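Local atomic coordinates of phytase (Citrobacter braakii, PDB entry 3ZHC), a protein that belongs to branch 2 of the histidine phosphatase superfamily, with a mixed beta-sheet domain flanked by helices and a second, largely helical part. Residues E240-Q245 with V253-I258. The protein carries 2 engineered substitutions. Sequence-based numbering, arbitrary orientation.
Sequences EIFLLQ and VAWGRI
Gln245 OE1 accepts a hydrogen bond from the backbone N of Ala254, 2.9 Å away. The N-H...O angle is 156°, moderately straight, and the donor lies in the carbonyl plane of the amide. Gln245 reaches it with an extended chain: CG sits beside the backbone N, anti to the carbonyl carbon (chi1 -72°). Gln245 OE1 also lies 3.4 Å from Val253 CA. Val253 packs against the helix backbone just beside this bond. Val253 CG1 is 3.4 Å from Phe242 O, and Val253 CG2 lies alongside the carbonyl carbon of Gln245.

Phe242 makes most of the other apolar contacts. Ala254 CB stands over one face of its ring, 3.8 Å from the ring centroid and shifted toward the CD1 rim, a CH-pi contact. The Trp255 indole meets the CE1 and CZ end of the ring through CZ3, with Phe242 CE1 to Trp255 CZ3 at 3.7 Å. The two ring planes are steeply inclined, at 77°. Ile258 CD1 comes up to Phe242 CB at 4.0 Å. Helix 182-192 adds Leu188, Val191 and Leu192 around Phe242. Trp255 NE1 bonds to Gln58 O, and its ring meets Trp59 edge-to-face.

Val253 to Arg257 form two successive turns of left-handed, 3-10-like conformation, with positive phi at Ala254, Trp255 and Gly256. They are closed by Gly256 N to Val253 O at 2.9 Å and Arg257 N to Ala254 O at 3.1 Å. These turns lie in the loop that joins helix 231-247 to helix 260-280. The contact thus folds the connection back onto the helix it has just left. The Gln245 amide oxygen satisfies the N-H of Ala254 and fixes the start of the turns, which helps to place Ala254 CB over the Phe242 face.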
loop_
_atom_site.group_PDB
_atom_site.type_symbol
_atom_site.label_atom_id
_atom_site.label_comp_id
_atom_site.label_asym_id
_atom_site.label_seq_id
_atom_site.Cartn_x
_atom_site.Cartn_y
_atom_site.Cartn_z
ATOM N N GLU B 240 12.675 1.540 12.940
ATOM C CA GLU B 240 13.583 0.444 12.578
ATOM C C GLU B 240 14.062 -0.269 13.842
ATOM O O GLU B 240 14.170 -1.501 13.854
ATOM C CB GLU B 240 14.763 0.954 11.746
ATOM C CG GLU B 240 15.822 -0.096 11.361
ATOM C CD GLU B 240 15.327 -1.216 10.402
ATOM O OE1 GLU B 240 14.187 -1.143 9.862
ATOM O OE2 GLU B 240 16.115 -2.166 10.191
ATOM N N ILE B 241 14.347 0.505 14.904
ATOM C CA ILE B 241 14.777 -0.083 16.188
ATOM C C ILE B 241 13.667 -1.022 16.711
ATOM O O ILE B 241 13.960 -2.138 17.139
ATOM C CB ILE B 241 15.197 0.977 17.241
ATOM C CG1 ILE B 241 16.473 1.687 16.792
ATOM C CG2 ILE B 241 15.438 0.328 18.610
ATOM C CD1 ILE B 241 16.887 2.869 17.652
ATOM N N PHE B 242 12.416 -0.588 16.647
ATOM C CA PHE B 242 11.307 -1.469 17.087
ATOM C C PHE B 242 11.267 -2.770 16.277
ATOM O O PHE B 242 11.102 -3.841 16.861
ATOM C CB PHE B 242 9.950 -0.774 17.052
ATOM C CG PHE B 242 9.854 0.464 17.928
ATOM C CD1 PHE B 242 10.455 0.519 19.198
ATOM C CD2 PHE B 242 9.123 1.582 17.484
ATOM C CE1 PHE B 242 10.344 1.672 20.000
ATOM C CE2 PHE B 242 9.009 2.737 18.282
ATOM C CZ PHE B 242 9.618 2.782 19.533
ATOM N N LEU B 243 11.429 -2.665 14.949
ATOM C CA LEU B 243 11.486 -3.847 14.068
ATOM C C LEU B 243 12.626 -4.757 14.466
ATOM O O LEU B 243 12.443 -5.963 14.573
ATOM C CB LEU B 243 11.673 -3.457 12.600
ATOM C CG LEU B 243 11.557 -4.628 11.596
ATOM C CD1 LEU B 243 10.184 -4.622 10.920
ATOM C CD2 LEU B 243 12.680 -4.592 10.560
ATOM N N LEU B 244 13.811 -4.162 14.675
ATOM C CA LEU B 244 15.014 -4.918 15.116
ATOM C C LEU B 244 14.787 -5.633 16.462
ATOM O O LEU B 244 15.155 -6.807 16.611
ATOM C CB LEU B 244 16.233 -4.011 15.175
ATOM C CG LEU B 244 16.739 -3.542 13.783
ATOM C CD1 LEU B 244 17.684 -2.317 13.912
ATOM C CD2 LEU B 244 17.405 -4.673 13.005
ATOM N N GLN B 245 14.174 -4.928 17.429
ATOM C CA GLN B 245 13.833 -5.539 18.741
ATOM C C GLN B 245 12.995 -6.824 18.559
ATOM O O GLN B 245 13.309 -7.884 19.150
ATOM C CB GLN B 245 13.064 -4.564 19.627
ATOM C CG GLN B 245 13.857 -3.445 20.172
ATOM C CD GLN B 245 12.998 -2.415 20.900
ATOM O OE1 GLN B 245 11.762 -2.542 20.974
ATOM N NE2 GLN B 245 13.644 -1.388 21.443
ATOM N N VAL B 253 9.065 -5.515 23.243
ATOM C CA VAL B 253 9.285 -4.688 22.050
ATOM C C VAL B 253 8.447 -3.445 22.171
ATOM O O VAL B 253 7.242 -3.537 22.370
ATOM C CB VAL B 253 8.904 -5.434 20.751
ATOM C CG1 VAL B 253 9.118 -4.548 19.537
ATOM C CG2 VAL B 253 9.700 -6.736 20.622
ATOM N N ALA B 254 9.092 -2.277 22.058
ATOM C CA ALA B 254 8.411 -0.985 22.108
ATOM C C ALA B 254 7.494 -0.837 23.355
ATOM O O ALA B 254 6.372 -0.312 23.265
ATOM C CB ALA B 254 7.627 -0.756 20.798
ATOM N N TRP B 255 7.996 -1.320 24.506
ATOM C CA TRP B 255 7.283 -1.266 25.791
ATOM C C TRP B 255 5.883 -1.961 25.737
ATOM O O TRP B 255 4.966 -1.585 26.453
ATOM C CB TRP B 255 7.198 0.202 26.272
ATOM C CG TRP B 255 8.548 0.880 26.237
ATOM C CD1 TRP B 255 9.541 0.770 27.166
ATOM C CD2 TRP B 255 9.049 1.753 25.217
ATOM N NE1 TRP B 255 10.624 1.519 26.794
ATOM C CE2 TRP B 255 10.351 2.136 25.601
ATOM C CE3 TRP B 255 8.521 2.255 24.013
ATOM C CZ2 TRP B 255 11.149 3.003 24.817
ATOM C CZ3 TRP B 255 9.316 3.123 23.225
ATOM C CH2 TRP B 255 10.603 3.484 23.630
ATOM N N GLY B 256 5.778 -2.985 24.867
ATOM C CA GLY B 256 4.550 -3.740 24.621
ATOM C C GLY B 256 3.396 -2.975 24.014
ATOM O O GLY B 256 2.260 -3.416 24.129
ATOM N N ARG B 257 3.679 -1.846 23.353
ATOM C CA ARG B 257 2.617 -0.932 22.835
ATOM C C ARG B 257 2.262 -1.048 21.338
ATOM O O ARG B 257 1.400 -0.311 20.875
ATOM C CB ARG B 257 3.002 0.518 23.152
ATOM C CG ARG B 257 2.986 0.845 24.639
ATOM C CD ARG B 257 3.757 2.112 24.893
ATOM N NE ARG B 257 3.972 2.358 26.303
ATOM C CZ ARG B 257 4.903 3.183 26.812
ATOM N NH1 ARG B 257 5.751 3.884 26.026
ATOM N NH2 ARG B 257 4.994 3.313 28.135
ATOM N N ILE B 258 2.907 -1.949 20.590
ATOM C CA ILE B 258 2.564 -2.154 19.153
ATOM C C ILE B 258 1.495 -3.270 19.091
ATOM O O ILE B 258 1.762 -4.395 19.535
ATOM C CB ILE B 258 3.781 -2.527 18.278
ATOM C CG1 ILE B 258 4.889 -1.489 18.429
ATOM C CG2 ILE B 258 3.360 -2.659 16.804
ATOM C CD1 ILE B 258 6.077 -1.700 17.512
#